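Local structure of putative phosphosugar isomerase (Clostridium difficile, 3G68) at residues Ser20-Leu25 against Glu171-Glu176; Leu157-Ala162 against Glu175-Ile180; Glu188-Leu193 against Thr311-Val316. The protein probably binds phosphorylated sugars through two SIS-type domains and may act as a phosphosugar isomerase related to the isomerase half of glucosamine-6-phosphate synthase. All blocks are in the same frame, centred on the assembly; numbering follows the deposited sequence. Where two conformers were deposited one is given.

Contact 1 of 3, residues Ser20-Leu25 against Glu171-Glu176; sequences SNADSL and EKYNEE. With EDO (1,2-ethanediol), chain J.
With chi1 at 177°, Tyr173 throws its ring out from helix 170-184 on the side of CB opposite its own backbone N, and the phenol reaches the short helix 22-25; Asp23 takes a different setting, CG opposite its carbonyl carbon (chi1 -74°), which swings the carboxylate round to the same hydroxyl. Tyr173 OH then lies 4.0 Å from Ala22 CB and 4.1 Å from Asp23 OD1, the second too long for a hydrogen bond. The ring and carboxylate planes are 35° apart. Only 69 Å² is buried directly between the segments, because the nearest CA atoms, those of Asp23 and Tyr173, are 11.5 Å apart and the long tyrosine side chain spans most of the distance. Within the double-SIS architecture this joins the helical segment ahead of the first parallel sheet to the helix following helix 145-165. That intervening helix supplies Gln160, whose NE2 is hydrogen-bonded to both Tyr173 OH and Asp23 OD1, and Arg163, which makes a salt bridge with Asp23 and a cation-pi contact with the tyrosine. The arginine charge would be expected to favour an ionised Asp23. On the same helix as Tyr173, Lys172 NZ forms a 2.8 Å salt bridge with Glu176 OE2, from the anti side and well out of the carboxylate plane. At the subunit interface, Glu171 N donates to O1 of a 1,2-ethanediol, probably from the crystallisation liquor, at 2.9 Å; the diol also bonds Ser24 of the second subunit.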
loop_
_atom_site.group_PDB
_atom_site.type_symbol
_atom_site.label_atom_id
_atom_site.label_comp_id
_atom_site.label_asym_id
_atom_site.label_seq_id
_atom_site.Cartn_x
_atom_site.Cartn_y
_atom_site.Cartn_z
ATOM N N SER B 20 -25.194 -23.263 18.670
ATOM C CA SER B 20 -25.705 -21.901 18.880
ATOM C C SER B 20 -27.024 -21.827 19.650
ATOM O O SER B 20 -27.297 -20.804 20.263
ATOM C CB SER B 20 -25.859 -21.164 17.560
ATOM O OG SER B 20 -24.610 -21.059 16.913
ATOM N N ASN B 21 -27.840 -22.877 19.617
ATOM C CA ASN B 21 -29.130 -22.917 20.317
ATOM C C ASN B 21 -29.053 -23.549 21.690
ATOM O O ASN B 21 -30.089 -23.661 22.370
ATOM C CB ASN B 21 -30.125 -23.731 19.489
ATOM C CG ASN B 21 -31.567 -23.605 19.990
ATOM O OD1 ASN B 21 -32.073 -22.494 20.195
ATOM N ND2 ASN B 21 -32.236 -24.747 20.177
ATOM N N ALA B 22 -27.858 -23.941 22.130
ATOM C CA ALA B 22 -27.695 -24.689 23.391
ATOM C C ALA B 22 -28.080 -23.912 24.634
ATOM O O ALA B 22 -28.672 -24.482 25.556
ATOM C CB ALA B 22 -26.272 -25.193 23.551
ATOM N N ASP B 23 -27.719 -22.633 24.698
ATOM C CA ASP B 23 -28.101 -21.815 25.862
ATOM C C ASP B 23 -29.622 -21.770 26.037
ATOM O O ASP B 23 -30.109 -21.778 27.161
ATOM C CB ASP B 23 -27.537 -20.385 25.768
ATOM C CG ASP B 23 -26.049 -20.308 26.034
ATOM O OD1 ASP B 23 -25.454 -21.308 26.483
ATOM O OD2 ASP B 23 -25.460 -19.221 25.800
ATOM N N SER B 24 -30.365 -21.722 24.937
ATOM C CA SER B 24 -31.830 -21.712 24.991
ATOM C C SER B 24 -32.378 -23.087 25.335
ATOM O O SER B 24 -33.157 -23.232 26.279
ATOM C CB SER B 24 -32.431 -21.207 23.667
ATOM O OG SER B 24 -33.851 -21.354 23.623
ATOM N N LEU B 25 -31.933 -24.107 24.606
ATOM C CA LEU B 25 -32.454 -25.451 24.763
ATOM C C LEU B 25 -32.259 -26.060 26.167
ATOM O O LEU B 25 -33.182 -26.658 26.701
ATOM C CB LEU B 25 -31.880 -26.396 23.694
ATOM C CG LEU B 25 -32.520 -27.784 23.665
ATOM C CD1 LEU B 25 -33.983 -27.662 23.275
ATOM C CD2 LEU B 25 -31.772 -28.685 22.690
ATOM N N GLU B 171 -15.112 -19.671 30.539
ATOM C CA GLU B 171 -14.123 -19.751 29.473
ATOM C C GLU B 171 -13.821 -21.198 29.109
ATOM O O GLU B 171 -13.580 -21.489 27.948
ATOM C CB GLU B 171 -12.859 -18.950 29.797
ATOM C CG GLU B 171 -13.119 -17.432 29.724
ATOM C CD GLU B 171 -11.889 -16.578 29.989
ATOM O OE1 GLU B 171 -10.832 -17.130 30.371
ATOM O OE2 GLU B 171 -11.981 -15.341 29.836
ATOM N N LYS B 172 -13.845 -22.090 30.105
ATOM C CA LYS B 172 -13.603 -23.519 29.865
ATOM C C LYS B 172 -14.736 -24.091 29.020
ATOM O O LYS B 172 -14.461 -24.841 28.104
ATOM C CB LYS B 172 -13.431 -24.306 31.168
ATOM C CG LYS B 172 -13.163 -25.819 30.978
ATOM C CD LYS B 172 -11.827 -26.115 30.286
ATOM C CE LYS B 172 -11.590 -27.630 30.158
ATOM N NZ LYS B 172 -10.416 -27.974 29.280
ATOM N N TYR B 173 -15.986 -23.710 29.310
ATOM C CA TYR B 173 -17.135 -24.065 28.459
ATOM C C TYR B 173 -16.835 -23.615 27.021
ATOM O O TYR B 173 -16.868 -24.407 26.104
ATOM C CB TYR B 173 -18.433 -23.409 28.961
ATOM C CG TYR B 173 -19.646 -23.677 28.078
ATOM C CD1 TYR B 173 -19.912 -22.883 26.969
ATOM C CD2 TYR B 173 -20.512 -24.724 28.347
ATOM C CE1 TYR B 173 -21.007 -23.136 26.146
ATOM C CE2 TYR B 173 -21.618 -24.974 27.529
ATOM C CZ TYR B 173 -21.846 -24.178 26.426
ATOM O OH TYR B 173 -22.936 -24.434 25.607
ATOM N N ASN B 174 -16.548 -22.336 26.833
ATOM C CA ASN B 174 -16.206 -21.798 25.515
ATOM C C ASN B 174 -15.054 -22.565 24.812
ATOM O O ASN B 174 -15.087 -22.825 23.620
ATOM C CB ASN B 174 -15.795 -20.325 25.657
ATOM C CG ASN B 174 -15.495 -19.694 24.325
ATOM O OD1 ASN B 174 -14.332 -19.479 23.968
ATOM N ND2 ASN B 174 -16.537 -19.464 23.551
ATOM N N GLU B 175 -14.018 -22.894 25.551
ATOM C CA GLU B 175 -12.904 -23.644 24.985
ATOM C C GLU B 175 -13.350 -25.026 24.460
ATOM O O GLU B 175 -12.903 -25.458 23.399
ATOM C CB GLU B 175 -11.838 -23.859 26.025
ATOM C CG GLU B 175 -10.650 -24.650 25.531
ATOM C CD GLU B 175 -9.520 -24.757 26.539
ATOM O OE1 GLU B 175 -9.670 -24.295 27.689
ATOM O OE2 GLU B 175 -8.472 -25.338 26.168
ATOM N N GLU B 176 -14.173 -25.726 25.248
ATOM C CA GLU B 176 -14.700 -27.038 24.836
ATOM C C GLU B 176 -15.621 -26.917 23.620
ATOM O O GLU B 176 -15.530 -27.739 22.700
ATOM C CB GLU B 176 -15.368 -27.767 25.991
ATOM C CG GLU B 176 -14.402 -28.126 27.118
ATOM C CD GLU B 176 -13.140 -28.856 26.668
ATOM O OE1 GLU B 176 -13.241 -29.870 25.955
ATOM O OE2 GLU B 176 -12.034 -28.439 27.060
HETATM C C1 EDO J . -13.690 -17.157 33.255
HETATM O O1 EDO J . -14.890 -17.741 32.733
HETATM C C2 EDO J . -12.720 -18.250 33.607
HETATM O O2 EDO J . -11.388 -17.782 33.446
#

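Contact 2 of 3, residues Leu157-Ala162 against Glu175-Ile180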
loop_
_atom_site.group_PDB
_atom_site.type_symbol
_atom_site.label_atom_id
_atom_site.label_comp_id
_atom_site.label_asym_id
_atom_site.label_seq_id
_atom_site.Cartn_x
_atom_site.Cartn_y
_atom_site.Cartn_z
ATOM N N LEU B 157 -25.600 -31.075 26.889
ATOM C CA LEU B 157 -26.281 -31.263 28.190
ATOM C C LEU B 157 -25.259 -31.267 29.321
ATOM O O LEU B 157 -25.437 -30.551 30.324
ATOM C CB LEU B 157 -27.102 -32.553 28.245
ATOM C CG LEU B 157 -27.735 -32.962 29.605
ATOM C CD1 LEU B 157 -28.768 -31.902 30.065
ATOM C CD2 LEU B 157 -28.340 -34.383 29.511
ATOM N N GLY B 158 -24.213 -32.081 29.156
ATOM C CA GLY B 158 -23.118 -32.183 30.121
ATOM C C GLY B 158 -22.447 -30.846 30.363
ATOM O O GLY B 158 -22.363 -30.380 31.493
ATOM N N LEU B 159 -21.991 -30.220 29.289
ATOM C CA LEU B 159 -21.310 -28.929 29.360
ATOM C C LEU B 159 -22.132 -27.819 30.042
ATOM O O LEU B 159 -21.596 -27.015 30.808
ATOM C CB LEU B 159 -20.868 -28.506 27.941
ATOM C CG LEU B 159 -19.659 -29.276 27.372
ATOM C CD1 LEU B 159 -19.440 -28.988 25.853
ATOM C CD2 LEU B 159 -18.389 -28.923 28.178
ATOM N N GLN B 160 -23.417 -27.782 29.726
ATOM C CA GLN B 160 -24.385 -26.819 30.258
ATOM C C GLN B 160 -24.612 -27.030 31.748
ATOM O O GLN B 160 -24.693 -26.067 32.511
ATOM C CB GLN B 160 -25.701 -26.931 29.483
ATOM C CG GLN B 160 -25.621 -26.351 28.037
ATOM C CD GLN B 160 -25.972 -24.873 27.971
ATOM O OE1 GLN B 160 -26.832 -24.413 28.704
ATOM N NE2 GLN B 160 -25.337 -24.133 27.048
ATOM N N ILE B 161 -24.685 -28.295 32.156
ATOM C CA ILE B 161 -24.816 -28.643 33.572
ATOM C C ILE B 161 -23.526 -28.261 34.280
ATOM O O ILE B 161 -23.568 -27.562 35.270
ATOM C CB ILE B 161 -25.086 -30.126 33.793
ATOM C CG1 ILE B 161 -26.508 -30.479 33.378
ATOM C CG2 ILE B 161 -24.924 -30.493 35.262
ATOM C CD1 ILE B 161 -26.726 -31.986 33.263
ATOM N N ALA B 162 -22.393 -28.690 33.730
ATOM C CA ALA B 162 -21.076 -28.437 34.314
ATOM C C ALA B 162 -20.826 -26.946 34.583
ATOM O O ALA B 162 -20.328 -26.558 35.651
ATOM C CB ALA B 162 -19.982 -29.015 33.401
ATOM N N GLU B 175 -14.018 -22.894 25.551
ATOM C CA GLU B 175 -12.904 -23.644 24.985
ATOM C C GLU B 175 -13.350 -25.026 24.460
ATOM O O GLU B 175 -12.903 -25.458 23.399
ATOM C CB GLU B 175 -11.838 -23.859 26.025
ATOM C CG GLU B 175 -10.650 -24.650 25.531
ATOM C CD GLU B 175 -9.520 -24.757 26.539
ATOM O OE1 GLU B 175 -9.670 -24.295 27.689
ATOM O OE2 GLU B 175 -8.472 -25.338 26.168
ATOM N N GLU B 176 -14.173 -25.726 25.248
ATOM C CA GLU B 176 -14.700 -27.038 24.836
ATOM C C GLU B 176 -15.621 -26.917 23.620
ATOM O O GLU B 176 -15.530 -27.739 22.700
ATOM C CB GLU B 176 -15.368 -27.767 25.991
ATOM C CG GLU B 176 -14.402 -28.126 27.118
ATOM C CD GLU B 176 -13.140 -28.856 26.668
ATOM O OE1 GLU B 176 -13.241 -29.870 25.955
ATOM O OE2 GLU B 176 -12.034 -28.439 27.060
ATOM N N ILE B 177 -16.471 -25.891 23.587
ATOM C CA ILE B 177 -17.281 -25.668 22.374
ATOM C C ILE B 177 -16.374 -25.488 21.153
ATOM O O ILE B 177 -16.640 -26.050 20.102
ATOM C CB ILE B 177 -18.191 -24.454 22.496
ATOM C CG1 ILE B 177 -19.261 -24.696 23.575
ATOM C CG2 ILE B 177 -18.820 -24.128 21.140
ATOM C CD1 ILE B 177 -20.105 -25.913 23.383
ATOM N N ASN B 178 -15.302 -24.723 21.308
ATOM C CA ASN B 178 -14.365 -24.488 20.204
ATOM C C ASN B 178 -13.605 -25.760 19.757
ATOM O O ASN B 178 -13.374 -25.926 18.569
ATOM C CB ASN B 178 -13.489 -23.276 20.485
ATOM C CG ASN B 178 -14.233 -21.965 20.171
ATOM O OD1 ASN B 178 -14.444 -21.628 18.997
ATOM N ND2 ASN B 178 -14.674 -21.266 21.198
ATOM N N LYS B 179 -13.276 -26.656 20.692
ATOM C CA LYS B 179 -12.676 -27.968 20.328
ATOM C C LYS B 179 -13.657 -28.832 19.515
ATOM O O LYS B 179 -13.290 -29.460 18.518
ATOM C CB LYS B 179 -12.237 -28.734 21.582
ATOM C CG LYS B 179 -11.119 -28.100 22.305
ATOM C CD LYS B 179 -10.761 -29.000 23.505
ATOM C CE LYS B 179 -9.591 -28.469 24.251
ATOM N NZ LYS B 179 -9.506 -29.171 25.525
ATOM N N ILE B 180 -14.914 -28.861 19.941
ATOM C CA ILE B 180 -15.975 -29.580 19.233
ATOM C C ILE B 180 -16.109 -28.976 17.843
ATOM O O ILE B 180 -16.193 -29.698 16.857
ATOM C CB ILE B 180 -17.324 -29.504 19.994
ATOM C CG1 ILE B 180 -17.245 -30.291 21.309
ATOM C CG2 ILE B 180 -18.466 -30.017 19.166
ATOM C CD1 ILE B 180 -18.442 -30.025 22.270
#
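Leu159 carries the whole contact, its two methyl groups dividing the opposing helix between them. CD1 meets Ile180 CD1 at 3.9 Å, the two side chains extending toward each other tip to tip, and the same methyl lies 4.0 Å from Ile177 CD1, whose chain it crosses at a slant. CD2 goes instead to the base of Glu176, 3.9 Å from Glu176 CB, with the two side chains at about a right angle. The torsions separate the isoleucines: both set CG1 opposite the carbonyl carbon, but Ile180 stays extended at chi2 (168°) whereas Ile177 folds there (-56°), and that fold brings its terminal methyl in from a CB directed alongside the interface. These helices, 145-165 and 170-184, form an antiparallel helical hairpin that follows the first parallel sheet in the chain: their local N-to-C directions differ by 167°. The axes of the short segments stay 11.6 Å apart at closest approach, a wide spacing consistent with the modest 129 Å² buried and with one leucine spanning the gap. Behind this first shell, Tyr55 and Leu59 of helix 43-59 pack on Leu159, while Ile19 of helix 4-20 packs on both isoleucines. The bend of Glu176 at chi2 leads its carboxylate away from the leucine; there Lys179 NZ makes a 3.0 Å salt bridge on the syn side of OE2, somewhat out of the carboxylate plane, and Tyr309 OH bonds OE1, giving this buried acid partners at both oxygens. Beyond Ile177, the helix faces the second subunit, where Glu17 packs on the isoleucine and Arg14 bonds the neighbouring Asn178 through its OD1.

Contact 3 of 3, residues Glu188-Leu193 against Thr311-Val316; sequences EAVYKL and TFNFIV. With EDO (1,2-ethanediol), chain E.
A type I beta turn from Asn313 to Val316, leading into helix 316-324, packs against helix 187-200 in this double-SIS protein; in chain order the helix precedes the second parallel sheet and the turn follows it. The turn's own Val316 N to Asn313 O bond is weak at 3.3 Å, and that carbonyl oxygen also marks where the helix touches: Val190 CG1 lies 3.8 Å from Asn313 O. The same methyl, set opposite the valine's backbone N (chi1 169°), is 3.9 Å from Val316 CB, the two valine side chains slanting across each other. Val316 has the matching torsion, which directs its CG1 to the helix backbone beside Tyr191, 3.8 Å from Tyr191 CA. The closest CA pair, Tyr191 and Val316, is separated by 6.3 Å, evidence that the turn lies close against the helix, with 169 Å² buried in all. Surrounding side chains extend this apolar contact: Met8 of helix 4-20 and Tyr148 of helix 145-165 pack on Val316, and Ile301 on Val190. The Asn313 amide is bonded instead to Ala183 O through ND2, with a weak bond to Phe312 O besides. On the outer side of helix 187-200 the extended Lys192 points to the second subunit, whose Thr3 and Asp6 share with it a 1,2-ethanediol, probably from the crystallisation liquor; both diol oxygens accept from Lys192 NZ, O1 at 2.8 Å and O2 at 3.1 Å.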
loop_
_atom_site.group_PDB
_atom_site.type_symbol
_atom_site.label_atom_id
_atom_site.label_comp_id
_atom_site.label_asym_id
_atom_site.label_seq_id
_atom_site.Cartn_x
_atom_site.Cartn_y
_atom_site.Cartn_z
ATOM N N GLU B 188 -15.953 -32.614 6.526
ATOM C CA GLU B 188 -15.916 -32.564 5.051
ATOM C C GLU B 188 -14.624 -33.113 4.496
ATOM O O GLU B 188 -14.652 -33.894 3.545
ATOM C CB GLU B 188 -16.073 -31.103 4.586
ATOM C CG GLU B 188 -16.014 -30.869 3.082
ATOM C CD GLU B 188 -17.304 -31.197 2.369
ATOM O OE1 GLU B 188 -18.333 -31.442 3.047
ATOM O OE2 GLU B 188 -17.284 -31.184 1.122
ATOM N N ALA B 189 -13.487 -32.681 5.057
ATOM C CA ALA B 189 -12.173 -33.174 4.599
ATOM C C ALA B 189 -12.067 -34.711 4.747
ATOM O O ALA B 189 -11.578 -35.415 3.827
ATOM C CB ALA B 189 -11.037 -32.476 5.351
ATOM N N VAL B 190 -12.545 -35.224 5.888
ATOM C CA VAL B 190 -12.558 -36.684 6.121
ATOM C C VAL B 190 -13.470 -37.412 5.103
ATOM O O VAL B 190 -13.120 -38.470 4.575
ATOM C CB VAL B 190 -12.904 -37.008 7.611
ATOM C CG1 VAL B 190 -13.180 -38.533 7.804
ATOM C CG2 VAL B 190 -11.783 -36.495 8.528
ATOM N N TYR B 191 -14.639 -36.835 4.820
ATOM C CA TYR B 191 -15.576 -37.372 3.833
ATOM C C TYR B 191 -14.907 -37.500 2.445
ATOM O O TYR B 191 -14.978 -38.553 1.779
ATOM C CB TYR B 191 -16.812 -36.470 3.783
ATOM C CG TYR B 191 -17.936 -36.958 2.917
ATOM C CD1 TYR B 191 -17.898 -36.800 1.553
ATOM C CD2 TYR B 191 -19.077 -37.538 3.484
ATOM C CE1 TYR B 191 -18.934 -37.233 0.762
ATOM C CE2 TYR B 191 -20.118 -37.980 2.700
ATOM C CZ TYR B 191 -20.025 -37.836 1.340
ATOM O OH TYR B 191 -21.009 -38.264 0.501
ATOM N N LYS B 192 -14.237 -36.432 2.009
ATOM C CA LYS B 192 -13.539 -36.427 0.729
ATOM C C LYS B 192 -12.472 -37.519 0.651
ATOM O O LYS B 192 -12.405 -38.236 -0.332
ATOM C CB LYS B 192 -12.894 -35.076 0.500
ATOM C CG LYS B 192 -13.887 -33.955 0.178
ATOM C CD LYS B 192 -13.106 -32.616 0.196
ATOM C CE LYS B 192 -13.936 -31.434 -0.209
ATOM N NZ LYS B 192 -13.135 -30.169 -0.105
ATOM N N LEU B 193 -11.653 -37.652 1.690
ATOM C CA LEU B 193 -10.620 -38.704 1.687
ATOM C C LEU B 193 -11.269 -40.100 1.737
ATOM O O LEU B 193 -10.825 -41.029 1.058
ATOM C CB LEU B 193 -9.671 -38.506 2.835
ATOM C CG LEU B 193 -8.755 -37.280 2.745
ATOM C CD1 LEU B 193 -8.168 -37.001 4.112
ATOM C CD2 LEU B 193 -7.676 -37.553 1.683
ATOM N N THR B 311 -14.968 -38.598 18.019
ATOM C CA THR B 311 -16.242 -39.221 17.685
ATOM C C THR B 311 -16.943 -38.510 16.504
ATOM O O THR B 311 -17.734 -39.097 15.815
ATOM C CB THR B 311 -17.198 -39.312 18.912
ATOM O OG1 THR B 311 -18.295 -40.191 18.606
ATOM C CG2 THR B 311 -17.724 -37.925 19.308
ATOM N N PHE B 312 -16.659 -37.241 16.280
ATOM C CA PHE B 312 -17.288 -36.522 15.159
ATOM C C PHE B 312 -16.659 -36.748 13.809
ATOM O O PHE B 312 -17.102 -36.141 12.837
ATOM C CB PHE B 312 -17.390 -35.030 15.476
ATOM C CG PHE B 312 -18.219 -34.783 16.658
ATOM C CD1 PHE B 312 -19.575 -35.135 16.637
ATOM C CD2 PHE B 312 -17.665 -34.294 17.840
ATOM C CE1 PHE B 312 -20.363 -34.956 17.787
ATOM C CE2 PHE B 312 -18.461 -34.106 18.966
ATOM C CZ PHE B 312 -19.808 -34.438 18.931
ATOM N N ASN B 313 -15.601 -37.561 13.753
ATOM C CA ASN B 313 -14.969 -37.893 12.494
ATOM C C ASN B 313 -14.719 -39.362 12.212
ATOM O O ASN B 313 -14.709 -39.733 11.054
ATOM C CB ASN B 313 -13.576 -37.255 12.428
ATOM C CG ASN B 313 -13.575 -35.733 12.558
ATOM O OD1 ASN B 313 -12.566 -35.185 12.975
ATOM N ND2 ASN B 313 -14.664 -35.054 12.176
ATOM N N PHE B 314 -14.506 -40.195 13.235
ATOM C CA PHE B 314 -13.926 -41.532 12.987
ATOM C C PHE B 314 -14.682 -42.488 12.076
ATOM O O PHE B 314 -14.062 -43.149 11.231
ATOM C CB PHE B 314 -13.556 -42.274 14.281
ATOM C CG PHE B 314 -12.151 -42.751 14.282
ATOM C CD1 PHE B 314 -11.726 -43.697 13.366
ATOM C CD2 PHE B 314 -11.223 -42.196 15.169
ATOM C CE1 PHE B 314 -10.379 -44.125 13.358
ATOM C CE2 PHE B 314 -9.909 -42.580 15.144
ATOM C CZ PHE B 314 -9.482 -43.540 14.229
ATOM N N ILE B 315 -16.000 -42.566 12.223
ATOM C CA ILE B 315 -16.772 -43.524 11.449
ATOM C C ILE B 315 -17.373 -42.975 10.151
ATOM O O ILE B 315 -18.072 -43.701 9.444
ATOM C CB ILE B 315 -17.824 -44.294 12.292
ATOM C CG1 ILE B 315 -18.939 -43.411 12.814
ATOM C CG2 ILE B 315 -17.166 -45.021 13.458
ATOM C CD1 ILE B 315 -20.095 -44.263 13.385
ATOM N N VAL B 316 -17.079 -41.714 9.820
ATOM C CA VAL B 316 -17.509 -41.133 8.519
ATOM C C VAL B 316 -17.238 -42.097 7.346
ATOM O O VAL B 316 -18.143 -42.337 6.543
ATOM C CB VAL B 316 -16.888 -39.723 8.279
ATOM C CG1 VAL B 316 -17.093 -39.224 6.844
ATOM C CG2 VAL B 316 -17.502 -38.750 9.221
HETATM C C1 EDO E . -15.274 -27.557 -1.182
HETATM O O1 EDO E . -13.992 -27.968 -1.680
HETATM C C2 EDO E . -15.043 -26.915 0.175
HETATM O O2 EDO E . -14.723 -27.872 1.191
#

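Contacts 1 and 2 have centres only 6 Å apart and share Glu175 and Glu176 on helix 170-184; Gln160 of contact 2 ties the two together. The centre of contact 3 is about 21 Å from that of contact 2 and about 23 Å from that of contact 1, on the next helix, 187-200, yet Ile180 CG2 and Phe312 CE2 still meet at 4.1 Å, so its loop packs against contact 2. Along the chain, contacts 1 and 2 close on the same helix before contact 3 opens. In the chain, helices 170-184 and 187-200 lie between the first parallel sheet and the second, and all three contacts also touch the second subunit.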